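PDB 1W5T: ORC1-type DNA replication protein 2, which binds DNA and ATP, combining an AAA+ ATPase domain with a C-terminal winged-helix domain, and takes part in regulating DNA replication in an archaeon. Local coordinates for residues E304-H309 against L359-S364; L311-L316 against T353-Y358. All coordinates share one frame; numbering follows the deposited sequence.

Contact 1 (E304-H309 against L359-S364); sequences EALSIH and LKHLTS
His361 places the CE1 corner of its imidazole beside Leu306, with CG anti to the backbone N (chi1 -168°), while its neighbour Leu362 makes a different choice, with CG anti to the carbonyl carbon (chi1 -72°), and sends its CD2 methyl to the same leucine. Two adjacent residues of helix 352-364 thus reach one side chain from different directions, a compact example of how a forked residue serves two partners. Each branch of Leu306 has its own: CD1 sits at the edge of the His361 ring, near its plane, 3.9 Å from His361 CE1, and CD2 meets Leu362 CD2 at 4.0 Å. The backbones stay well apart, with Leu306 CA and Leu362 CA separated by 9.1 Å, so the gap is bridged by side chains.

Leu306 lies in the turn that leads into helix 308-322, just before Ser307, the N-cap residue, whose OG accepts a weak capping bond from His309 N. The contact therefore joins the turn before one helix of the winged-helix domain to the C-terminal part of another. Leu311 and Leu365 also touch Leu306, and Leu362 reaches on to Val368 of strand 368-372.

Within helix 352-364, Ser364 OG hydrogen-bonds His361 O at 2.9 Å, the donor tilted 26° from the carbonyl plane. The chemistry across the contact is wholly apolar on the leucine side: a methyl approaches the C-H at CE1, leaving His361 ND1 to hydrogen-bond Glu310, so one ring combines van der Waals packing with a polar tie to helix 308-322.

Contact 2 (L311-L316 against T353-Y358); sequences LIILRL and TQYHIY
Tyr355 and Tyr358 both receive the CD1 methyl of Ile313, which comes to each ring obliquely. The edge of the Tyr355 ring has His356 NE2 in its plane, and this ring also meets that of Tyr337 in helix 330-345, a residue that touches Ile313 as well, the two ring planes turned by about 35°, and makes a cation-pi contact with Arg334. One face of the Tyr358 ring carries Gln354 NE2, 4.1 Å above the plane and shifted toward the rim.

A single methyl fits the notch formed by the two tyrosines. Ile313 CD1 lies 3.9 Å from Tyr355 CD1 and 3.8 Å from Tyr358 CB, so it meets the aromatic ring of one residue and the aliphatic root of the other. Its CG1 branch is anti to the carbonyl carbon (chi1 -58°) and, with the chain extended beyond it, carries the methyl across to helix 352-364. The side chains of Ile313 and Tyr358 run at about a right angle.

Here helix 308-322 and helix 352-364 pack within the helical part of the winged-helix domain, the C-terminal DNA-binding module of Cdc6/Orc proteins, where helix 330-345 lies between them in the chain and packs on both, as in the three-helix core of winged-helix folds. Leu359 and Leu362, further along helix 352-364, extend the apolar surface around Ile313.

How the contacts relate
From the N terminus, the chain passes through the turn that carries Leu306 and enters helix 308-322 at Ile308, and the next turns of that helix supply 311-316. It continues through helix 330-345 and returns along helix 352-364, where 353-358 closes the inner loop of contact 2 and 359-364 then closes the outer one of contact 1. The smaller loop is therefore nested in the larger, not crossed with it, and the contact centres lie about 7 Å apart. Contact 1 ties the turn before helix 308-322, and contact 2 the helix itself, to helix 352-364. The contacts also meet each other directly: His309 CB lies 3.5 Å from Tyr358 CE1, and Leu362 CD1 packs on Ile313 CG2.

Contact 1 (E304-H309 against L359-S364)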
loop_
_atom_site.group_PDB
_atom_site.type_symbol
_atom_site.label_atom_id
_atom_site.label_comp_id
_atom_site.label_asym_id
_atom_site.label_seq_id
_atom_site.Cartn_x
_atom_site.Cartn_y
_atom_site.Cartn_z
ATOM N N GLU A 304 9.643 -8.125 14.090
ATOM C CA GLU A 304 10.870 -8.910 14.066
ATOM C C GLU A 304 12.090 -8.067 13.742
ATOM O O GLU A 304 13.192 -8.400 14.154
ATOM C CB GLU A 304 10.754 -10.029 13.020
ATOM C CG GLU A 304 9.724 -11.111 13.344
ATOM C CD GLU A 304 9.762 -12.343 12.429
ATOM O OE1 GLU A 304 9.971 -12.237 11.180
ATOM O OE2 GLU A 304 9.549 -13.447 12.976
ATOM N N ALA A 305 11.895 -6.993 12.980
ATOM C CA ALA A 305 12.964 -6.052 12.669
ATOM C C ALA A 305 13.316 -5.162 13.851
ATOM O O ALA A 305 14.342 -4.500 13.855
ATOM C CB ALA A 305 12.582 -5.185 11.481
ATOM N N LEU A 306 12.470 -5.135 14.858
ATOM C CA LEU A 306 12.694 -4.253 16.007
ATOM C C LEU A 306 13.603 -4.931 17.038
ATOM O O LEU A 306 13.490 -6.117 17.247
ATOM C CB LEU A 306 11.337 -3.931 16.650
ATOM C CG LEU A 306 10.669 -2.601 16.340
ATOM C CD1 LEU A 306 11.024 -2.071 14.900
ATOM C CD2 LEU A 306 9.140 -2.620 16.667
ATOM N N SER A 307 14.474 -4.164 17.678
ATOM C CA SER A 307 15.222 -4.586 18.853
ATOM C C SER A 307 14.352 -4.894 20.102
ATOM O O SER A 307 13.262 -4.364 20.268
ATOM C CB SER A 307 16.278 -3.533 19.175
ATOM O OG SER A 307 15.858 -2.633 20.184
ATOM N N ILE A 308 14.850 -5.778 20.952
ATOM C CA ILE A 308 14.163 -6.270 22.149
ATOM C C ILE A 308 13.618 -5.111 22.961
ATOM O O ILE A 308 12.547 -5.169 23.542
ATOM C CB ILE A 308 15.173 -7.066 23.039
ATOM C CG1 ILE A 308 15.713 -8.285 22.308
ATOM C CG2 ILE A 308 14.551 -7.502 24.336
ATOM C CD1 ILE A 308 16.915 -8.919 22.999
ATOM N N HIS A 309 14.386 -4.037 22.961
ATOM C CA HIS A 309 14.119 -2.929 23.827
ATOM C C HIS A 309 12.976 -2.069 23.357
ATOM O O HIS A 309 12.140 -1.681 24.167
ATOM C CB HIS A 309 15.411 -2.194 24.134
ATOM C CG HIS A 309 16.153 -2.826 25.268
ATOM N ND1 HIS A 309 15.915 -2.490 26.587
ATOM C CD2 HIS A 309 17.032 -3.856 25.296
ATOM C CE1 HIS A 309 16.654 -3.254 27.373
ATOM N NE2 HIS A 309 17.342 -4.089 26.613
ATOM N N LEU A 359 11.563 5.325 21.405
ATOM C CA LEU A 359 10.205 5.851 21.431
ATOM C C LEU A 359 9.857 6.575 20.142
ATOM O O LEU A 359 8.766 6.398 19.585
ATOM C CB LEU A 359 9.984 6.807 22.604
ATOM C CG LEU A 359 9.376 6.201 23.861
ATOM C CD1 LEU A 359 9.567 7.125 25.016
ATOM C CD2 LEU A 359 7.913 5.861 23.670
ATOM N N LYS A 360 10.795 7.413 19.704
ATOM C CA LYS A 360 10.700 8.086 18.412
ATOM C C LYS A 360 10.448 7.115 17.269
ATOM O O LYS A 360 9.504 7.280 16.521
ATOM C CB LYS A 360 11.952 8.901 18.111
ATOM C CG LYS A 360 11.593 10.173 17.360
ATOM C CD LYS A 360 10.771 11.163 18.235
ATOM C CE LYS A 360 10.964 12.632 17.741
ATOM N NZ LYS A 360 11.792 12.651 16.476
ATOM N N HIS A 361 11.286 6.090 17.168
ATOM C CA HIS A 361 11.169 5.114 16.107
ATOM C C HIS A 361 9.810 4.421 16.078
ATOM O O HIS A 361 9.240 4.242 15.003
ATOM C CB HIS A 361 12.274 4.092 16.192
ATOM C CG HIS A 361 12.367 3.246 14.980
ATOM N ND1 HIS A 361 12.352 1.868 15.033
ATOM C CD2 HIS A 361 12.416 3.578 13.668
ATOM C CE1 HIS A 361 12.402 1.388 13.803
ATOM N NE2 HIS A 361 12.452 2.405 12.958
ATOM N N LEU A 362 9.302 4.035 17.255
ATOM C CA LEU A 362 7.981 3.431 17.385
ATOM C C LEU A 362 6.959 4.389 16.831
ATOM O O LEU A 362 6.048 3.968 16.134
ATOM C CB LEU A 362 7.599 3.077 18.851
ATOM C CG LEU A 362 8.318 1.871 19.511
ATOM C CD1 LEU A 362 8.123 1.761 21.035
ATOM C CD2 LEU A 362 8.046 0.520 18.826
ATOM N N THR A 363 7.122 5.674 17.129
ATOM C CA THR A 363 6.191 6.676 16.667
ATOM C C THR A 363 6.207 6.785 15.138
ATOM O O THR A 363 5.156 6.810 14.494
ATOM C CB THR A 363 6.503 8.046 17.324
ATOM O OG1 THR A 363 5.999 8.029 18.663
ATOM C CG2 THR A 363 5.716 9.161 16.652
ATOM N N SER A 364 7.403 6.836 14.574
ATOM C CA SER A 364 7.556 6.988 13.134
ATOM C C SER A 364 7.081 5.760 12.381
ATOM O O SER A 364 6.783 5.846 11.181
ATOM C CB SER A 364 8.993 7.315 12.770
ATOM O OG SER A 364 9.784 6.193 12.914
#

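Contact 2 (L311-L316 against T353-Y358)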
loop_
_atom_site.group_PDB
_atom_site.type_symbol
_atom_site.label_atom_id
_atom_site.label_comp_id
_atom_site.label_asym_id
_atom_site.label_seq_id
_atom_site.Cartn_x
_atom_site.Cartn_y
_atom_site.Cartn_z
ATOM N N LEU A 311 10.663 -3.462 21.562
ATOM C CA LEU A 311 9.593 -4.428 21.734
ATOM C C LEU A 311 9.042 -4.411 23.176
ATOM O O LEU A 311 7.834 -4.521 23.395
ATOM C CB LEU A 311 10.128 -5.820 21.370
ATOM C CG LEU A 311 9.934 -6.543 20.028
ATOM C CD1 LEU A 311 9.395 -5.672 18.930
ATOM C CD2 LEU A 311 11.224 -7.254 19.568
ATOM N N ILE A 312 9.937 -4.281 24.157
ATOM C CA ILE A 312 9.526 -4.116 25.549
ATOM C C ILE A 312 8.663 -2.842 25.776
ATOM O O ILE A 312 7.671 -2.870 26.490
ATOM C CB ILE A 312 10.759 -4.174 26.520
ATOM C CG1 ILE A 312 11.310 -5.587 26.590
ATOM C CG2 ILE A 312 10.369 -3.789 27.927
ATOM C CD1 ILE A 312 12.809 -5.607 26.714
ATOM N N ILE A 313 9.055 -1.752 25.153
ATOM C CA ILE A 313 8.348 -0.481 25.250
ATOM C C ILE A 313 7.005 -0.520 24.529
ATOM O O ILE A 313 5.967 -0.053 25.078
ATOM C CB ILE A 313 9.224 0.661 24.723
ATOM C CG1 ILE A 313 10.546 0.699 25.521
ATOM C CG2 ILE A 313 8.454 1.976 24.814
ATOM C CD1 ILE A 313 11.719 1.505 24.833
ATOM N N LEU A 314 7.011 -1.099 23.331
ATOM C CA LEU A 314 5.767 -1.342 22.610
ATOM C C LEU A 314 4.758 -2.148 23.454
ATOM O O LEU A 314 3.582 -1.795 23.559
ATOM C CB LEU A 314 6.020 -2.016 21.254
ATOM C CG LEU A 314 4.795 -2.186 20.341
ATOM C CD1 LEU A 314 4.090 -0.848 20.157
ATOM C CD2 LEU A 314 5.179 -2.756 18.947
ATOM N N ARG A 315 5.241 -3.225 24.050
ATOM C CA ARG A 315 4.423 -4.057 24.914
ATOM C C ARG A 315 3.793 -3.255 26.054
ATOM O O ARG A 315 2.602 -3.369 26.318
ATOM C CB ARG A 315 5.246 -5.219 25.481
ATOM C CG ARG A 315 4.368 -6.342 25.990
ATOM C CD ARG A 315 4.753 -6.868 27.331
ATOM N NE ARG A 315 4.265 -8.235 27.525
ATOM C CZ ARG A 315 3.245 -8.566 28.321
ATOM N NH1 ARG A 315 2.889 -9.834 28.439
ATOM N NH2 ARG A 315 2.577 -7.640 29.011
ATOM N N LEU A 316 4.596 -2.416 26.690
ATOM C CA LEU A 316 4.132 -1.681 27.842
ATOM C C LEU A 316 3.068 -0.658 27.455
ATOM O O LEU A 316 2.057 -0.507 28.142
ATOM C CB LEU A 316 5.305 -1.010 28.553
ATOM C CG LEU A 316 6.284 -1.883 29.335
ATOM C CD1 LEU A 316 7.548 -1.095 29.522
ATOM C CD2 LEU A 316 5.721 -2.359 30.696
ATOM N N THR A 353 18.941 8.421 26.676
ATOM C CA THR A 353 19.285 8.785 25.306
ATOM C C THR A 353 18.825 7.701 24.315
ATOM O O THR A 353 18.069 7.979 23.390
ATOM C CB THR A 353 20.837 9.021 25.246
ATOM O OG1 THR A 353 21.113 10.398 24.984
ATOM C CG2 THR A 353 21.526 8.230 24.121
ATOM N N GLN A 354 19.246 6.460 24.562
ATOM C CA GLN A 354 18.852 5.357 23.721
ATOM C C GLN A 354 17.343 5.140 23.785
ATOM O O GLN A 354 16.711 4.902 22.773
ATOM C CB GLN A 354 19.652 4.090 24.055
ATOM C CG GLN A 354 19.450 2.950 23.064
ATOM C CD GLN A 354 20.093 3.215 21.698
ATOM O OE1 GLN A 354 21.264 2.892 21.499
ATOM N NE2 GLN A 354 19.333 3.789 20.762
ATOM N N TYR A 355 16.775 5.314 24.969
ATOM C CA TYR A 355 15.343 5.156 25.230
ATOM C C TYR A 355 14.451 6.007 24.349
ATOM O O TYR A 355 13.425 5.524 23.861
ATOM C CB TYR A 355 15.062 5.486 26.701
ATOM C CG TYR A 355 13.607 5.509 27.105
ATOM C CD1 TYR A 355 12.871 4.332 27.183
ATOM C CD2 TYR A 355 12.974 6.703 27.454
ATOM C CE1 TYR A 355 11.540 4.332 27.586
ATOM C CE2 TYR A 355 11.651 6.704 27.866
ATOM C CZ TYR A 355 10.944 5.501 27.920
ATOM O OH TYR A 355 9.615 5.461 28.296
ATOM N N HIS A 356 14.840 7.274 24.213
ATOM C CA HIS A 356 14.132 8.303 23.453
ATOM C C HIS A 356 14.189 8.057 21.961
ATOM O O HIS A 356 13.261 8.396 21.262
ATOM C CB HIS A 356 14.703 9.700 23.778
ATOM C CG HIS A 356 14.430 10.148 25.182
ATOM N ND1 HIS A 356 15.094 11.210 25.773
ATOM C CD2 HIS A 356 13.555 9.685 26.112
ATOM C CE1 HIS A 356 14.647 11.371 27.008
ATOM N NE2 HIS A 356 13.711 10.462 27.239
ATOM N N ILE A 357 15.309 7.521 21.484
ATOM C CA ILE A 357 15.465 7.094 20.101
ATOM C C ILE A 357 14.434 5.976 19.799
ATOM O O ILE A 357 13.695 6.045 18.819
ATOM C CB ILE A 357 16.946 6.675 19.848
ATOM C CG1 ILE A 357 17.795 7.905 19.482
ATOM C CG2 ILE A 357 17.074 5.648 18.744
ATOM C CD1 ILE A 357 19.230 7.918 20.098
ATOM N N TYR A 358 14.383 4.969 20.678
ATOM C CA TYR A 358 13.394 3.888 20.620
ATOM C C TYR A 358 11.938 4.349 20.560
ATOM O O TYR A 358 11.174 3.821 19.735
ATOM C CB TYR A 358 13.581 2.961 21.800
ATOM C CG TYR A 358 14.799 2.082 21.699
ATOM C CD1 TYR A 358 15.478 1.652 22.847
ATOM C CD2 TYR A 358 15.276 1.685 20.459
ATOM C CE1 TYR A 358 16.599 0.815 22.750
ATOM C CE2 TYR A 358 16.388 0.866 20.342
ATOM C CZ TYR A 358 17.043 0.433 21.491
ATOM O OH TYR A 358 18.138 -0.379 21.331
#